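Local coordinates for DUF305 domain-containing protein (Deinococcus radiodurans R1, PDB 3BT5) that is of unknown function but belongs to the DUF305 family and folds as a ferritin-like bundle of helices, at residues 17-21 against 61-65; 34-40 against 98-104; 122-126 against 138-142. One frame throughout, in Å; residues are numbered along the deposited sequence. Where two conformers were deposited one is given.

Contact 1 (17-21 against 61-65); sequences VQHML and MEAML
Val17 sets its CG1 methyl into the angle between Met61 and Leu65, one turn apart on the facing helix: CG1 lies 3.8 Å from Met61 CB, and Leu65 CG is equally close to that methyl. The branch reaches there because CG1 stands anti to the backbone N (chi1 177°), which leaves CG2 to turn toward Met64 SD in its modelled conformer. Leu65 and Val17 run antiparallel past one another. Leu65 CD2 touches both Val17 CG1 and the aliphatic CG of Gln18, 4.0 Å from the latter, while CD1 meets Leu21 CD2. Cutting Leu65 back to an alanine is likely to strip Val17 CG1, Gln18 CG and Leu21 CD2 of their apolar cover and open a gap between the helices. The segments belong to helices 11-37 and 41-68, the first hairpin of the four-helix, ferritin-like bundle; the axes of the two short segments run at 149° and approach to 9.9 Å. Deeper in the bundle, Met61 SD packs against Met20 CB at 3.6 Å, in the modelled conformers of both methionines. On the outer flank Leu21 lies roughly perpendicular to Glu62, its CD2 3.9 Å from Glu62 CG. Farther out, Gln18 NE2 is hydrogen-bonded to the carbonyl of Pro71, and Met20 continues onto Ala118 and Ile141 of the bundle's other two long helices.

Contact 2 (34-40 against 98-104); sequences MLERSQQ and LPVEQAE
Arg37 reaches across to the backbone carbonyl of Leu98 and grips its single oxygen end-on with two nitrogens. NH1 and NH2 each stand 2.8 Å from Leu98 O, which lies in the guanidinium plane; the N-H...O angles of 145° and 143° show both bonds bent, as sharing one acceptor requires. NH1 also donates to the carbonyl of Leu95, so the guanidinium ties down the end of helix 89-97 and the turn into helix 100-122. Val100 CG2 lies over one face of the group, 3.3 Å from Arg37 NH2, and limits its movement to that side. A second polar cluster forms round Glu104. Turned away from its backbone N, the hydroxyl of Ser38 faces this carboxylate, and Ser38 OG donates to Glu104 OE2 at 2.6 Å, meeting the oxygen on its anti side but 31° out of the carboxylate plane. The same hydroxyl accepts from Gln40 N at 3.1 Å, an ST turn where helix 11-37 gives way to helix 41-68. A water takes the N-H of Gln39 and donates to Glu104 OE2 at 2.7 Å, giving that oxygen two donors. Beside the clusters Met34 lays its CE against Ala103 CB, 4.1 Å away. Since Arg37 is paired with carbonyls and Glu104 with a hydroxyl and a water, the end of helix 11-37 and the start of helix 100-122 are joined here by hydrogen bonds of charged groups to neutral partners, without a salt bridge between the segments.

Contact 3 (122-126 against 138-142); sequences TLPML and ARQIV
Thr122 presses its CG2 methyl onto Ala138, 3.5 Å from Ala138 CB and 3.4 Å from Ala138 O. Here the end of helix 100-122 and the turn after it pack on helix 132-158, at one end of the ferritin-like four-helix bundle. The methyl stands anti to the backbone N, and from that position it also meets Val142 CG2 at 3.6 Å, so that one methyl touches two residues a turn apart. The small side chain of Ala138 lets the segments come close, with Thr122 CA 5.8 Å from Ala138 CA. The other branch of Thr122 is polar: OG1 lies against Ile141 CG2, and its hydrogen bond is with the carbonyl of Ala118, one turn back on its own helix. The hydroxyl is thereby satisfied although the residue is buried. Phe16 and Met20 of helix 11-37 also touch Thr122, carrying the packing into the neighbouring helix. Next in the chain, Leu123 brings its CD2 to 4.1 Å from Val142 CG2, the two side chains lying nearly perpendicular. Leu126 covers the other end of the contact, its CD2 lying 3.7 Å from Ala138 CB. In its modelled conformer Arg139, extended from CG to NE, passes slantwise across this leucine, whose CD2 touches Arg139 CG at 3.6 Å. Arg139 NH2 makes a salt bridge with Glu135, on the same helix. Above the flat end of the arginine, Leu126 CD2 sits 4.3 Å from the guanidinium plane, over its centre.

In the fold
Along the chain contact 1 and contact 2 interlock, their segments alternating, and contact 3 follows both. Contacts 1 and 2 share helix 11-37 but sit on opposite sides of the chain's centre, their own centres 30 Å apart and their nearest atoms about 17 Å. Contact 3 is similarly remote from contact 2, with centres 31 Å apart, yet its centre is only 13 Å from that of contact 1. Contacts 1 and 3 touch through the side chain of Met20, which joins the two halves of the bundle. At one end the contacts thus tie all four long helices by apolar packing; at the other, contact 2 ties helix 11-37 to helix 100-122, largely by polar bonds.

Contact 1 (17-21 against 61-65)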
loop_
_atom_site.group_PDB
_atom_site.type_symbol
_atom_site.label_atom_id
_atom_site.label_comp_id
_atom_site.label_asym_id
_atom_site.label_seq_id
_atom_site.Cartn_x
_atom_site.Cartn_y
_atom_site.Cartn_z
ATOM N N VAL A 17 5.107 12.008 0.084
ATOM C CA VAL A 17 5.611 11.083 1.091
ATOM C C VAL A 17 4.606 10.918 2.230
ATOM O O VAL A 17 4.366 9.791 2.701
ATOM C CB VAL A 17 7.020 11.507 1.570
ATOM C CG1 VAL A 17 7.525 10.585 2.698
ATOM C CG2 VAL A 17 7.992 11.446 0.382
ATOM N N GLN A 18 3.999 12.014 2.680
ATOM C CA GLN A 18 3.004 11.899 3.750
ATOM C C GLN A 18 1.853 10.981 3.321
ATOM O O GLN A 18 1.402 10.107 4.079
ATOM C CB GLN A 18 2.446 13.267 4.108
ATOM C CG GLN A 18 3.442 14.133 4.868
ATOM C CD GLN A 18 2.929 15.568 5.029
ATOM O OE1 GLN A 18 2.181 16.076 4.176
ATOM N NE2 GLN A 18 3.361 16.240 6.096
ATOM N N HIS A 19 1.349 11.202 2.109
ATOM C CA HIS A 19 0.238 10.386 1.637
ATOM C C HIS A 19 0.630 8.949 1.415
ATOM O O HIS A 19 -0.145 8.023 1.751
ATOM C CB HIS A 19 -0.308 10.936 0.344
ATOM C CG HIS A 19 -1.173 12.140 0.525
ATOM N ND1 HIS A 19 -1.622 12.888 -0.545
ATOM C CD2 HIS A 19 -1.693 12.710 1.635
ATOM C CE1 HIS A 19 -2.378 13.876 -0.095
ATOM N NE2 HIS A 19 -2.435 13.798 1.223
ATOM N N MET A 20 1.820 8.714 0.853
ATOM C CA MET A 20 2.218 7.332 0.584
ATOM C C MET A 20 2.459 6.565 1.878
ATOM O O MET A 20 2.233 5.361 1.942
ATOM C CB MET A 20 3.457 7.290 -0.304
ATOM C CG MET A 20 3.751 5.934 -0.846
ATOM S SD MET A 20 2.438 5.218 -1.882
ATOM C CE MET A 20 2.469 6.379 -3.252
ATOM N N LEU A 21 2.901 7.260 2.928
ATOM C CA LEU A 21 3.146 6.570 4.192
ATOM C C LEU A 21 1.809 6.037 4.719
ATOM O O LEU A 21 1.722 4.888 5.176
ATOM C CB LEU A 21 3.832 7.516 5.176
ATOM C CG LEU A 21 4.124 6.956 6.570
ATOM C CD1 LEU A 21 4.976 5.715 6.509
ATOM C CD2 LEU A 21 4.829 8.046 7.389
ATOM N N MET A 61 10.231 6.155 4.213
ATOM C CA MET A 61 9.403 7.352 4.210
ATOM C C MET A 61 9.418 8.081 5.541
ATOM O O MET A 61 9.468 9.322 5.593
ATOM C CB MET A 61 7.970 6.970 3.851
ATOM C CG MET A 61 7.898 6.484 2.411
ATOM S SD MET A 61 6.229 6.300 1.819
ATOM C CE MET A 61 6.038 4.579 2.015
ATOM N N GLU A 62 9.358 7.313 6.635
ATOM C CA GLU A 62 9.445 7.903 7.970
ATOM C C GLU A 62 10.770 8.654 8.124
ATOM O O GLU A 62 10.814 9.764 8.661
ATOM C CB GLU A 62 9.324 6.786 9.025
ATOM C CG GLU A 62 7.875 6.311 9.154
ATOM C CD GLU A 62 7.699 4.939 9.807
ATOM O OE1 GLU A 62 8.673 4.142 9.932
ATOM O OE2 GLU A 62 6.547 4.633 10.183
ATOM N N ALA A 63 11.851 8.036 7.661
ATOM C CA ALA A 63 13.168 8.672 7.793
ATOM C C ALA A 63 13.213 9.975 6.997
ATOM O O ALA A 63 13.750 10.973 7.450
ATOM C CB ALA A 63 14.252 7.731 7.321
ATOM N N MET A 64 12.619 9.959 5.808
ATOM C CA MET A 64 12.574 11.151 4.974
ATOM C C MET A 64 11.843 12.290 5.673
ATOM O O MET A 64 12.311 13.422 5.692
ATOM C CB MET A 64 11.840 10.821 3.689
ATOM C CG MET A 64 12.667 11.091 2.498
ATOM S SD MET A 64 11.909 10.545 0.971
ATOM C CE MET A 64 13.140 9.371 0.411
ATOM N N LEU A 65 10.655 11.994 6.202
ATOM C CA LEU A 65 9.879 13.011 6.876
ATOM C C LEU A 65 10.676 13.511 8.090
ATOM O O LEU A 65 10.737 14.703 8.330
ATOM C CB LEU A 65 8.517 12.496 7.283
ATOM C CG LEU A 65 7.581 12.164 6.108
ATOM C CD1 LEU A 65 6.263 11.697 6.711
ATOM C CD2 LEU A 65 7.355 13.391 5.234
#

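Contact 2 (34-40 against 98-104)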
loop_
_atom_site.group_PDB
_atom_site.type_symbol
_atom_site.label_atom_id
_atom_site.label_comp_id
_atom_site.label_asym_id
_atom_site.label_seq_id
_atom_site.Cartn_x
_atom_site.Cartn_y
_atom_site.Cartn_z
ATOM N N MET A 34 -5.804 -11.799 7.008
ATOM C CA MET A 34 -5.386 -13.027 6.301
ATOM C C MET A 34 -4.508 -13.897 7.175
ATOM O O MET A 34 -4.630 -15.130 7.173
ATOM C CB MET A 34 -4.646 -12.711 5.000
ATOM C CG MET A 34 -5.527 -12.063 3.950
ATOM S SD MET A 34 -6.957 -13.104 3.459
ATOM C CE MET A 34 -8.281 -12.383 4.466
ATOM N N LEU A 35 -3.599 -13.267 7.903
ATOM C CA LEU A 35 -2.724 -14.035 8.789
ATOM C C LEU A 35 -3.538 -14.612 9.944
ATOM O O LEU A 35 -3.229 -15.696 10.451
ATOM C CB LEU A 35 -1.563 -13.177 9.283
ATOM C CG LEU A 35 -0.702 -12.743 8.096
ATOM C CD1 LEU A 35 0.269 -11.638 8.478
ATOM C CD2 LEU A 35 0.008 -13.974 7.525
ATOM N N GLU A 36 -4.606 -13.924 10.334
ATOM C CA GLU A 36 -5.478 -14.406 11.409
ATOM C C GLU A 36 -6.402 -15.536 10.965
ATOM O O GLU A 36 -6.622 -16.492 11.724
ATOM C CB GLU A 36 -6.306 -13.244 11.976
ATOM C CG GLU A 36 -7.332 -13.644 13.040
ATOM C CD GLU A 36 -6.684 -14.151 14.314
ATOM O OE1 GLU A 36 -5.499 -13.824 14.551
ATOM O OE2 GLU A 36 -7.364 -14.871 15.081
ATOM N N ARG A 37 -6.925 -15.452 9.739
ATOM C CA ARG A 37 -8.035 -16.318 9.300
ATOM C C ARG A 37 -7.776 -17.339 8.191
ATOM O O ARG A 37 -8.439 -18.380 8.130
ATOM C CB ARG A 37 -9.208 -15.437 8.833
ATOM C CG ARG A 37 -9.744 -14.497 9.876
ATOM C CD ARG A 37 -10.983 -13.735 9.326
ATOM N NE ARG A 37 -12.149 -14.631 9.174
ATOM C CZ ARG A 37 -13.125 -14.504 8.272
ATOM N NH1 ARG A 37 -13.127 -13.523 7.359
ATOM N NH2 ARG A 37 -14.111 -15.389 8.273
ATOM N N SER A 38 -6.858 -17.044 7.283
ATOM C CA SER A 38 -6.678 -17.919 6.131
ATOM C C SER A 38 -5.949 -19.189 6.521
ATOM O O SER A 38 -5.027 -19.164 7.346
ATOM C CB SER A 38 -5.924 -17.221 5.006
ATOM O OG SER A 38 -5.815 -18.073 3.879
ATOM N N GLN A 39 -6.383 -20.292 5.931
ATOM C CA GLN A 39 -5.691 -21.554 6.097
ATOM C C GLN A 39 -4.983 -21.945 4.797
ATOM O O GLN A 39 -4.493 -23.076 4.672
ATOM C CB GLN A 39 -6.669 -22.650 6.522
ATOM C CG GLN A 39 -7.169 -22.503 7.953
ATOM C CD GLN A 39 -7.990 -23.698 8.390
ATOM O OE1 GLN A 39 -9.108 -23.904 7.915
ATOM N NE2 GLN A 39 -7.437 -24.498 9.298
ATOM N N GLN A 40 -4.930 -21.012 3.839
ATOM C CA GLN A 40 -4.194 -21.229 2.595
ATOM C C GLN A 40 -2.774 -20.709 2.775
ATOM O O GLN A 40 -2.565 -19.499 2.948
ATOM C CB GLN A 40 -4.849 -20.504 1.414
ATOM C CG GLN A 40 -6.195 -21.035 0.963
ATOM C CD GLN A 40 -6.060 -22.153 -0.050
ATOM O OE1 GLN A 40 -5.385 -23.149 0.198
ATOM N NE2 GLN A 40 -6.701 -21.990 -1.205
ATOM N N LEU A 98 -16.493 -11.742 6.370
ATOM C CA LEU A 98 -16.981 -12.568 5.257
ATOM C C LEU A 98 -16.520 -14.015 5.440
ATOM O O LEU A 98 -15.504 -14.261 6.092
ATOM C CB LEU A 98 -16.431 -12.025 3.930
ATOM C CG LEU A 98 -16.986 -10.659 3.498
ATOM C CD1 LEU A 98 -16.168 -10.150 2.320
ATOM C CD2 LEU A 98 -18.477 -10.789 3.121
ATOM N N PRO A 99 -17.247 -14.977 4.844
ATOM C CA PRO A 99 -16.735 -16.342 4.830
ATOM C C PRO A 99 -15.303 -16.337 4.313
ATOM O O PRO A 99 -14.964 -15.549 3.422
ATOM C CB PRO A 99 -17.681 -17.069 3.846
ATOM C CG PRO A 99 -18.963 -16.309 3.910
ATOM C CD PRO A 99 -18.517 -14.851 4.112
ATOM N N VAL A 100 -14.444 -17.171 4.881
ATOM C CA VAL A 100 -13.003 -17.052 4.624
ATOM C C VAL A 100 -12.613 -17.082 3.145
ATOM O O VAL A 100 -11.758 -16.312 2.702
ATOM C CB VAL A 100 -12.193 -18.081 5.421
ATOM C CG1 VAL A 100 -10.716 -17.930 5.128
ATOM C CG2 VAL A 100 -12.450 -17.921 6.908
ATOM N N GLU A 101 -13.223 -17.965 2.371
ATOM C CA GLU A 101 -12.885 -18.044 0.956
ATOM C C GLU A 101 -13.217 -16.747 0.220
ATOM O O GLU A 101 -12.455 -16.308 -0.651
ATOM C CB GLU A 101 -13.574 -19.244 0.310
ATOM C CG GLU A 101 -13.897 -20.346 1.323
ATOM C CD GLU A 101 -15.115 -20.017 2.210
ATOM O OE1 GLU A 101 -16.155 -19.576 1.676
ATOM O OE2 GLU A 101 -15.039 -20.204 3.437
ATOM N N GLN A 102 -14.322 -16.101 0.598
ATOM C CA GLN A 102 -14.676 -14.810 0.018
ATOM C C GLN A 102 -13.720 -13.728 0.529
ATOM O O GLN A 102 -13.323 -12.845 -0.234
ATOM C CB GLN A 102 -16.110 -14.443 0.379
ATOM C CG GLN A 102 -17.156 -15.342 -0.266
ATOM C CD GLN A 102 -18.559 -15.010 0.201
ATOM O OE1 GLN A 102 -18.912 -13.836 0.381
ATOM N NE2 GLN A 102 -19.376 -16.047 0.399
ATOM N N ALA A 103 -13.337 -13.792 1.806
ATOM C CA ALA A 103 -12.388 -12.826 2.370
ATOM C C ALA A 103 -11.032 -12.912 1.685
ATOM O O ALA A 103 -10.385 -11.889 1.452
ATOM C CB ALA A 103 -12.247 -13.042 3.864
ATOM N N GLU A 104 -10.595 -14.126 1.342
ATOM C CA GLU A 104 -9.330 -14.262 0.620
ATOM C C GLU A 104 -9.362 -13.596 -0.749
ATOM O O GLU A 104 -8.391 -12.914 -1.142
ATOM C CB GLU A 104 -8.982 -15.747 0.457
ATOM C CG GLU A 104 -8.606 -16.384 1.789
ATOM C CD GLU A 104 -8.689 -17.893 1.779
ATOM O OE1 GLU A 104 -9.311 -18.466 0.856
ATOM O OE2 GLU A 104 -8.150 -18.486 2.727
HETATM O O HOH W 1 -8.530 -20.725 4.162
#

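Contact 3 (122-126 against 138-142)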
loop_
_atom_site.group_PDB
_atom_site.type_symbol
_atom_site.label_atom_id
_atom_site.label_comp_id
_atom_site.label_asym_id
_atom_site.label_seq_id
_atom_site.Cartn_x
_atom_site.Cartn_y
_atom_site.Cartn_z
ATOM N N THR A 122 2.361 7.638 -7.902
ATOM C CA THR A 122 3.809 7.701 -7.919
ATOM C C THR A 122 4.406 8.075 -9.263
ATOM O O THR A 122 5.437 8.761 -9.324
ATOM C CB THR A 122 4.377 6.401 -7.384
ATOM O OG1 THR A 122 3.849 6.195 -6.065
ATOM C CG2 THR A 122 5.868 6.466 -7.319
ATOM N N LEU A 123 3.751 7.675 -10.343
ATOM C CA LEU A 123 4.295 7.958 -11.679
ATOM C C LEU A 123 4.647 9.425 -11.913
ATOM O O LEU A 123 5.712 9.708 -12.464
ATOM C CB LEU A 123 3.363 7.416 -12.769
ATOM C CG LEU A 123 3.366 5.889 -12.842
ATOM C CD1 LEU A 123 2.287 5.400 -13.809
ATOM C CD2 LEU A 123 4.745 5.309 -13.196
ATOM N N PRO A 124 3.764 10.359 -11.507
ATOM C CA PRO A 124 4.110 11.783 -11.691
ATOM C C PRO A 124 5.369 12.243 -10.947
ATOM O O PRO A 124 5.987 13.244 -11.348
ATOM C CB PRO A 124 2.863 12.509 -11.161
ATOM C CG PRO A 124 1.742 11.499 -11.352
ATOM C CD PRO A 124 2.408 10.211 -10.941
ATOM N N MET A 125 5.754 11.533 -9.887
ATOM C CA MET A 125 6.957 11.890 -9.133
ATOM C C MET A 125 8.234 11.412 -9.812
ATOM O O MET A 125 9.336 11.775 -9.391
ATOM C CB MET A 125 6.883 11.384 -7.684
ATOM C CG MET A 125 5.616 11.833 -6.973
ATOM S SD MET A 125 5.548 13.620 -6.734
ATOM C CE MET A 125 7.213 13.837 -6.159
ATOM N N LEU A 126 8.099 10.598 -10.865
ATOM C CA LEU A 126 9.282 10.156 -11.610
ATOM C C LEU A 126 9.986 11.314 -12.340
ATOM O O LEU A 126 11.193 11.260 -12.566
ATOM C CB LEU A 126 8.960 8.992 -12.557
ATOM C CG LEU A 126 8.528 7.690 -11.859
ATOM C CD1 LEU A 126 8.419 6.538 -12.848
ATOM C CD2 LEU A 126 9.471 7.318 -10.730
ATOM N N ALA A 138 10.402 6.657 -5.367
ATOM C CA ALA A 138 9.298 6.504 -6.313
ATOM C C ALA A 138 9.522 5.310 -7.242
ATOM O O ALA A 138 8.607 4.502 -7.490
ATOM C CB ALA A 138 9.114 7.777 -7.121
ATOM N N ARG A 139 10.722 5.209 -7.797
ATOM C CA ARG A 139 11.019 4.069 -8.655
ATOM C C ARG A 139 10.849 2.746 -7.902
ATOM O O ARG A 139 10.248 1.788 -8.428
ATOM C CB ARG A 139 12.422 4.226 -9.251
ATOM C CG ARG A 139 12.522 5.473 -10.126
ATOM C CD ARG A 139 13.801 5.563 -10.947
ATOM N NE ARG A 139 13.763 6.737 -11.821
ATOM C CZ ARG A 139 13.130 6.783 -12.993
ATOM N NH1 ARG A 139 12.485 5.716 -13.448
ATOM N NH2 ARG A 139 13.142 7.897 -13.717
ATOM N N GLN A 140 11.353 2.678 -6.672
ATOM C CA GLN A 140 11.210 1.447 -5.862
ATOM C C GLN A 140 9.752 1.082 -5.607
ATOM O O GLN A 140 9.361 -0.088 -5.684
ATOM C CB GLN A 140 11.969 1.547 -4.536
ATOM C CG GLN A 140 13.489 1.594 -4.698
ATOM C CD GLN A 140 14.201 2.083 -3.441
ATOM O OE1 GLN A 140 13.590 2.224 -2.378
ATOM N NE2 GLN A 140 15.497 2.356 -3.564
ATOM N N ILE A 141 8.947 2.080 -5.275
ATOM C CA ILE A 141 7.524 1.854 -5.051
ATOM C C ILE A 141 6.869 1.267 -6.298
ATOM O O ILE A 141 6.156 0.255 -6.209
ATOM C CB ILE A 141 6.808 3.153 -4.621
ATOM C CG1 ILE A 141 7.241 3.557 -3.209
ATOM C CG2 ILE A 141 5.279 2.998 -4.738
ATOM C CD1 ILE A 141 6.808 4.964 -2.807
ATOM N N VAL A 142 7.111 1.879 -7.461
ATOM C CA VAL A 142 6.446 1.442 -8.684
ATOM C C VAL A 142 6.848 -0.004 -9.000
ATOM O O VAL A 142 6.009 -0.848 -9.290
ATOM C CB VAL A 142 6.719 2.398 -9.894
ATOM C CG1 VAL A 142 6.226 1.789 -11.227
ATOM C CG2 VAL A 142 6.074 3.753 -9.670
#